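Local coordinates for protein group II chitinase (Ostrinia furnacalis, PDB 6JAV) that probably hydrolyses internal linkages of chitin as a family 18 glycosidase, this chain being the first catalytic domain of a much longer protein, at residues R6-C11 and L35-V40; A194-D199 and G342-A347. All coordinates share one frame; numbering follows the deposited sequence.

Contact 1. Residues R6-C11 and L35-V40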
loop_
_atom_site.group_PDB
_atom_site.type_symbol
_atom_site.label_atom_id
_atom_site.label_comp_id
_atom_site.label_asym_id
_atom_site.label_seq_id
_atom_site.Cartn_x
_atom_site.Cartn_y
_atom_site.Cartn_z
ATOM N N ARG A 6 20.087 5.900 4.506
ATOM C CA ARG A 6 19.704 4.931 5.527
ATOM C C ARG A 6 18.247 4.477 5.412
ATOM O O ARG A 6 17.799 3.680 6.246
ATOM C CB ARG A 6 19.955 5.526 6.931
ATOM C CG ARG A 6 18.942 6.574 7.350
ATOM C CD ARG A 6 19.404 7.464 8.501
ATOM N NE ARG A 6 19.688 6.721 9.731
ATOM C CZ ARG A 6 18.866 6.614 10.786
ATOM N NH1 ARG A 6 17.655 7.157 10.806
ATOM N NH2 ARG A 6 19.276 5.925 11.853
ATOM N N TYR A 7 17.497 4.950 4.408
ATOM C CA TYR A 7 16.071 4.672 4.309
ATOM C C TYR A 7 15.747 3.870 3.057
ATOM O O TYR A 7 16.403 4.022 2.018
ATOM C CB TYR A 7 15.266 5.961 4.275
ATOM C CG TYR A 7 15.412 6.742 5.553
ATOM C CD1 TYR A 7 14.893 6.243 6.748
ATOM C CD2 TYR A 7 16.104 7.946 5.583
ATOM C CE1 TYR A 7 15.046 6.939 7.946
ATOM C CE2 TYR A 7 16.266 8.648 6.775
ATOM C CZ TYR A 7 15.737 8.128 7.943
ATOM O OH TYR A 7 15.892 8.821 9.138
ATOM N N LYS A 8 14.708 3.051 3.167
ATOM C CA LYS A 8 14.051 2.459 2.016
ATOM C C LYS A 8 12.908 3.353 1.559
ATOM O O LYS A 8 12.267 4.052 2.361
ATOM C CB LYS A 8 13.429 1.116 2.406
ATOM C CG LYS A 8 14.454 0.035 2.816
ATOM C CD LYS A 8 13.748 -1.300 3.129
ATOM C CE LYS A 8 14.741 -2.398 3.496
ATOM N NZ LYS A 8 15.505 -2.067 4.736
ATOM N N LEU A 9 12.631 3.287 0.263
ATOM C CA LEU A 9 11.419 3.871 -0.323
ATOM C C LEU A 9 10.866 2.759 -1.217
ATOM O O LEU A 9 11.411 2.484 -2.297
ATOM C CB LEU A 9 11.715 5.169 -1.083
ATOM C CG LEU A 9 10.550 6.166 -1.176
ATOM C CD1 LEU A 9 10.951 7.493 -1.863
ATOM C CD2 LEU A 9 9.317 5.586 -1.802
ATOM N N VAL A 10 9.839 2.072 -0.719
ATOM C CA VAL A 10 9.284 0.889 -1.360
ATOM C C VAL A 10 8.109 1.337 -2.221
ATOM O O VAL A 10 7.120 1.881 -1.710
ATOM C CB VAL A 10 8.836 -0.144 -0.309
ATOM C CG1 VAL A 10 8.216 -1.356 -0.963
ATOM C CG2 VAL A 10 10.015 -0.582 0.590
ATOM N N CYS A 11 8.217 1.135 -3.534
ATOM C CA CYS A 11 7.213 1.614 -4.481
ATOM C C CYS A 11 6.439 0.433 -5.033
ATOM O O CYS A 11 7.043 -0.481 -5.612
ATOM C CB CYS A 11 7.891 2.282 -5.671
ATOM S SG CYS A 11 8.840 3.760 -5.267
ATOM N N LEU A 35 13.507 7.288 -7.882
ATOM C CA LEU A 35 12.518 7.570 -6.844
ATOM C C LEU A 35 12.223 6.381 -5.936
ATOM O O LEU A 35 11.382 6.510 -5.050
ATOM C CB LEU A 35 11.218 8.050 -7.492
ATOM C CG LEU A 35 11.361 9.354 -8.287
ATOM C CD1 LEU A 35 10.019 9.756 -8.882
ATOM C CD2 LEU A 35 11.897 10.439 -7.392
ATOM N N CYS A 36 12.858 5.229 -6.130
ATOM C CA CYS A 36 12.535 4.048 -5.337
ATOM C C CYS A 36 13.822 3.316 -5.010
ATOM O O CYS A 36 14.744 3.284 -5.823
ATOM C CB CYS A 36 11.678 3.075 -6.154
ATOM S SG CYS A 36 10.174 3.797 -6.866
ATOM N N THR A 37 13.878 2.692 -3.830
ATOM C CA THR A 37 14.944 1.732 -3.541
ATOM C C THR A 37 14.498 0.306 -3.811
ATOM O O THR A 37 15.334 -0.565 -4.049
ATOM C CB THR A 37 15.408 1.820 -2.077
ATOM O OG1 THR A 37 14.320 1.514 -1.202
ATOM C CG2 THR A 37 15.927 3.235 -1.793
ATOM N N HIS A 38 13.196 0.062 -3.740
ATOM C CA HIS A 38 12.602 -1.258 -3.902
ATOM C C HIS A 38 11.344 -1.060 -4.727
ATOM O O HIS A 38 10.617 -0.070 -4.530
ATOM C CB HIS A 38 12.191 -1.853 -2.547
ATOM C CG HIS A 38 13.354 -2.184 -1.654
ATOM N ND1 HIS A 38 14.162 -1.225 -1.085
ATOM C CD2 HIS A 38 13.839 -3.381 -1.244
ATOM C CE1 HIS A 38 15.110 -1.815 -0.371
ATOM N NE2 HIS A 38 14.943 -3.123 -0.461
ATOM N N ILE A 39 11.108 -1.943 -5.690
ATOM C CA ILE A 39 9.857 -1.956 -6.439
ATOM C C ILE A 39 9.190 -3.281 -6.153
ATOM O O ILE A 39 9.852 -4.329 -6.186
ATOM C CB ILE A 39 10.103 -1.804 -7.952
ATOM C CG1 ILE A 39 10.664 -0.415 -8.243
ATOM C CG2 ILE A 39 8.800 -2.048 -8.711
ATOM C CD1 ILE A 39 11.363 -0.314 -9.606
ATOM N N VAL A 40 7.890 -3.244 -5.860
ATOM C CA VAL A 40 7.120 -4.451 -5.591
ATOM C C VAL A 40 6.036 -4.573 -6.652
ATOM O O VAL A 40 5.224 -3.655 -6.827
ATOM C CB VAL A 40 6.514 -4.452 -4.184
ATOM C CG1 VAL A 40 5.759 -5.768 -3.981
ATOM C CG2 VAL A 40 7.601 -4.294 -3.141
#
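Cys-11 and Cys-36 are joined covalently across this contact, their SG atoms 2.1 Å apart in a disulfide with a chi3 of -99°. The bond ties the outward face of strand 8-11 to the turn leading into strand 38-40.

Backbone hydrogen bonds carry the parallel pairing. Cys-11 N gives a nearly straight bond to His-38 O at 2.9 Å, and Cys-11 O accepts Val-40 N. One step earlier, Thr-37 N lies 2.9 Å from Leu-9 O, in the carbonyl plane and on a lone pair. The same oxygen takes a weak second bond from His-38 N.

Threonine suits position 37 because its hydroxyl continues the pairing where the backbone has turned aside. Held between the backbone N and the carbonyl carbon (chi1 61°), OG1 accepts Leu-9 N at 2.9 Å, and it also shares a 2.7 Å hydrogen bond with His-38 ND1, lying in the plane of the imidazole at its edge. That bond, together with an edge-to-face contact to Trp-192, helps set the ring's rotation.

Van der Waals contacts finish the join. The Lys-8 methylenes pass the imidazole obliquely, CG lying 3.7 Å from His-38 CE1, while inside the barrel the branched Val-10 CG1 meets Val-40 CG2 at 3.7 Å. Leu-9 and Leu-35 face helix 363-373. Side-by-side parallel strands of this kind begin the TIM barrel of family 18 glycosidases.

Contact 2. Residues A194-D199 and G342-A347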
loop_
_atom_site.group_PDB
_atom_site.type_symbol
_atom_site.label_atom_id
_atom_site.label_comp_id
_atom_site.label_asym_id
_atom_site.label_seq_id
_atom_site.Cartn_x
_atom_site.Cartn_y
_atom_site.Cartn_z
ATOM N N ALA A 194 5.676 -3.644 5.466
ATOM C CA ALA A 194 5.111 -2.433 4.876
ATOM C C ALA A 194 3.743 -2.240 5.525
ATOM O O ALA A 194 2.773 -2.940 5.199
ATOM C CB ALA A 194 5.042 -2.564 3.352
ATOM N N VAL A 195 3.669 -1.310 6.469
ATOM C CA VAL A 195 2.412 -1.089 7.170
ATOM C C VAL A 195 1.514 -0.211 6.297
ATOM O O VAL A 195 1.896 0.898 5.897
ATOM C CB VAL A 195 2.629 -0.465 8.551
ATOM C CG1 VAL A 195 1.290 -0.404 9.296
ATOM C CG2 VAL A 195 3.639 -1.298 9.362
ATOM N N MET A 196 0.316 -0.709 5.996
ATOM C CA MET A 196 -0.596 -0.011 5.087
ATOM C C MET A 196 -1.390 1.035 5.877
ATOM O O MET A 196 -2.596 0.888 6.114
ATOM C CB MET A 196 -1.493 -1.007 4.377
ATOM C CG MET A 196 -0.662 -1.868 3.439
ATOM S SD MET A 196 -1.654 -2.929 2.392
ATOM C CE MET A 196 -1.937 -3.980 3.600
ATOM N N THR A 197 -0.674 2.115 6.249
ATOM C CA THR A 197 -1.203 3.239 7.042
ATOM C C THR A 197 -2.079 4.141 6.176
ATOM O O THR A 197 -1.828 5.351 6.019
ATOM C CB THR A 197 -0.069 4.011 7.733
ATOM O OG1 THR A 197 1.076 4.059 6.863
ATOM C CG2 THR A 197 0.373 3.307 9.027
ATOM N N TYR A 198 -3.130 3.557 5.617
ATOM C CA TYR A 198 -4.091 4.266 4.790
ATOM C C TYR A 198 -5.348 3.419 4.715
ATOM O O TYR A 198 -5.419 2.311 5.257
ATOM C CB TYR A 198 -3.523 4.606 3.391
ATOM C CG TYR A 198 -2.773 3.472 2.694
ATOM C CD1 TYR A 198 -3.439 2.368 2.211
ATOM C CD2 TYR A 198 -1.387 3.525 2.547
ATOM C CE1 TYR A 198 -2.734 1.327 1.571
ATOM C CE2 TYR A 198 -0.685 2.494 1.902
ATOM C CZ TYR A 198 -1.368 1.422 1.425
ATOM O OH TYR A 198 -0.679 0.406 0.791
ATOM N N ASP A 199 -6.359 3.964 4.043
ATOM C CA ASP A 199 -7.703 3.374 4.034
ATOM C C ASP A 199 -8.278 3.242 5.445
ATOM O O ASP A 199 -9.061 2.329 5.714
ATOM C CB ASP A 199 -7.758 2.036 3.284
ATOM C CG ASP A 199 -7.534 2.199 1.800
ATOM O OD1 ASP A 199 -7.591 3.349 1.299
ATOM O OD2 ASP A 199 -7.260 1.171 1.142
ATOM N N GLY A 342 11.823 3.209 6.624
ATOM C CA GLY A 342 11.599 4.109 5.490
ATOM C C GLY A 342 10.123 4.254 5.194
ATOM O O GLY A 342 9.278 4.151 6.092
ATOM N N GLY A 343 9.839 4.498 3.916
ATOM C CA GLY A 343 8.499 4.816 3.482
ATOM C C GLY A 343 8.095 3.858 2.380
ATOM O O GLY A 343 8.929 3.181 1.777
ATOM N N MET A 344 6.793 3.813 2.130
ATOM C CA MET A 344 6.229 2.970 1.079
ATOM C C MET A 344 5.113 3.759 0.427
ATOM O O MET A 344 4.420 4.528 1.106
ATOM C CB MET A 344 5.671 1.669 1.681
ATOM C CG MET A 344 4.938 0.745 0.714
ATOM S SD MET A 344 3.160 1.119 0.643
ATOM C CE MET A 344 2.570 0.214 2.079
ATOM N N ILE A 345 4.907 3.565 -0.891
ATOM C CA ILE A 345 3.804 4.237 -1.581
ATOM C C ILE A 345 2.911 3.236 -2.297
ATOM O O ILE A 345 3.386 2.293 -2.939
ATOM C CB ILE A 345 4.263 5.336 -2.566
ATOM C CG1 ILE A 345 5.156 4.780 -3.685
ATOM C CG2 ILE A 345 4.953 6.457 -1.805
ATOM C CD1 ILE A 345 4.897 5.459 -5.045
ATOM N N TRP A 346 1.607 3.477 -2.203
ATOM C CA TRP A 346 0.602 2.857 -3.048
ATOM C C TRP A 346 0.001 3.994 -3.852
ATOM O O TRP A 346 -0.792 4.773 -3.303
ATOM C CB TRP A 346 -0.515 2.205 -2.217
ATOM C CG TRP A 346 -1.428 1.487 -3.189
ATOM C CD1 TRP A 346 -2.513 2.014 -3.888
ATOM C CD2 TRP A 346 -1.242 0.169 -3.686
ATOM N NE1 TRP A 346 -3.022 1.057 -4.740
ATOM C CE2 TRP A 346 -2.252 -0.076 -4.638
ATOM C CE3 TRP A 346 -0.309 -0.836 -3.415
ATOM C CZ2 TRP A 346 -2.362 -1.299 -5.298
ATOM C CZ3 TRP A 346 -0.424 -2.047 -4.069
ATOM C CH2 TRP A 346 -1.439 -2.263 -4.997
ATOM N N ALA A 347 0.317 4.105 -5.151
ATOM C CA ALA A 347 1.191 3.241 -5.947
ATOM C C ALA A 347 1.793 4.190 -7.010
ATOM O O ALA A 347 1.341 5.339 -7.169
ATOM C CB ALA A 347 0.393 2.132 -6.619
#
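Met-344 brings its terminal methyl up to the hydroxyl end of Tyr-198, CE lying 3.5 Å from OH, with the two side chains crossing at about a right angle. The tyrosine belongs to the family 18 MxYD signature, Met-196 to Asp-199, at the C-terminal end of strand 192-195. The contact spans the interior of the TIM barrel, joining strands 192-195 and 342-346, which do not pair with each other because strand 244-257 runs between them. No hydrogen bond links the two segments. A flexible, unbranched methionine suits this place: it sets out with CG anti to the backbone N (chi1 175°), then bends at chi2 and chi3, and the folded chain delivers CE to several neighbours at once. Met-344 CE also meets Ala-194 CB at 3.9 Å and Met-196 CG at 4.1 Å. Alanine is small enough to let the methyl come close to its strand.

Tyr-198 follows two successive inverse gamma turns, centred on Met-196 and Thr-197. Its ring is directed inward with CG between the backbone N and the carbonyl carbon (chi1 45°), and the carbonyl carbon C of Met-196 lies over the centre of one face, 4.1 Å above the plane. Beyond Met-344, the same hydroxyl reaches Trp-346, whose CB is 3.5 Å from Tyr-198 OH.

This is part of the floor of the inhibitor pocket, which in family 18 enzymes corresponds to the substrate cleft. Asp-199 touches the bound inhibitor, and its OD1 is held by hydrogen bonds with Tyr-251 and Gln-253; the Trp-346 side chain is about 5 Å from that ligand between nearest atoms. A cis peptide follows the tryptophan, and Ala-347 CB rests 3.8 Å above the plane of the Trp-346 indole, offset toward the rim.

How the contacts relate
From the N terminus, the chain runs along strand 8-14 and returns to pair beside it at 35-40, so contact 1 closes a short connection at the start of the barrel. Contact 2 opens only much later: after 194-199 about 140 residues intervene, including strand 244-257, before 342-347 completes it. The two loops therefore follow in series, neither nesting nor crossing. They meet where the first barrel strand pairs with the last. Val-10 probably hydrogen-bonds through its N to Gly-343 O and through its O to Ile-345 N, each at 2.9 Å. This seam closes the barrel, linking its disulfide-bridged beginning to the interior next to the inhibitor.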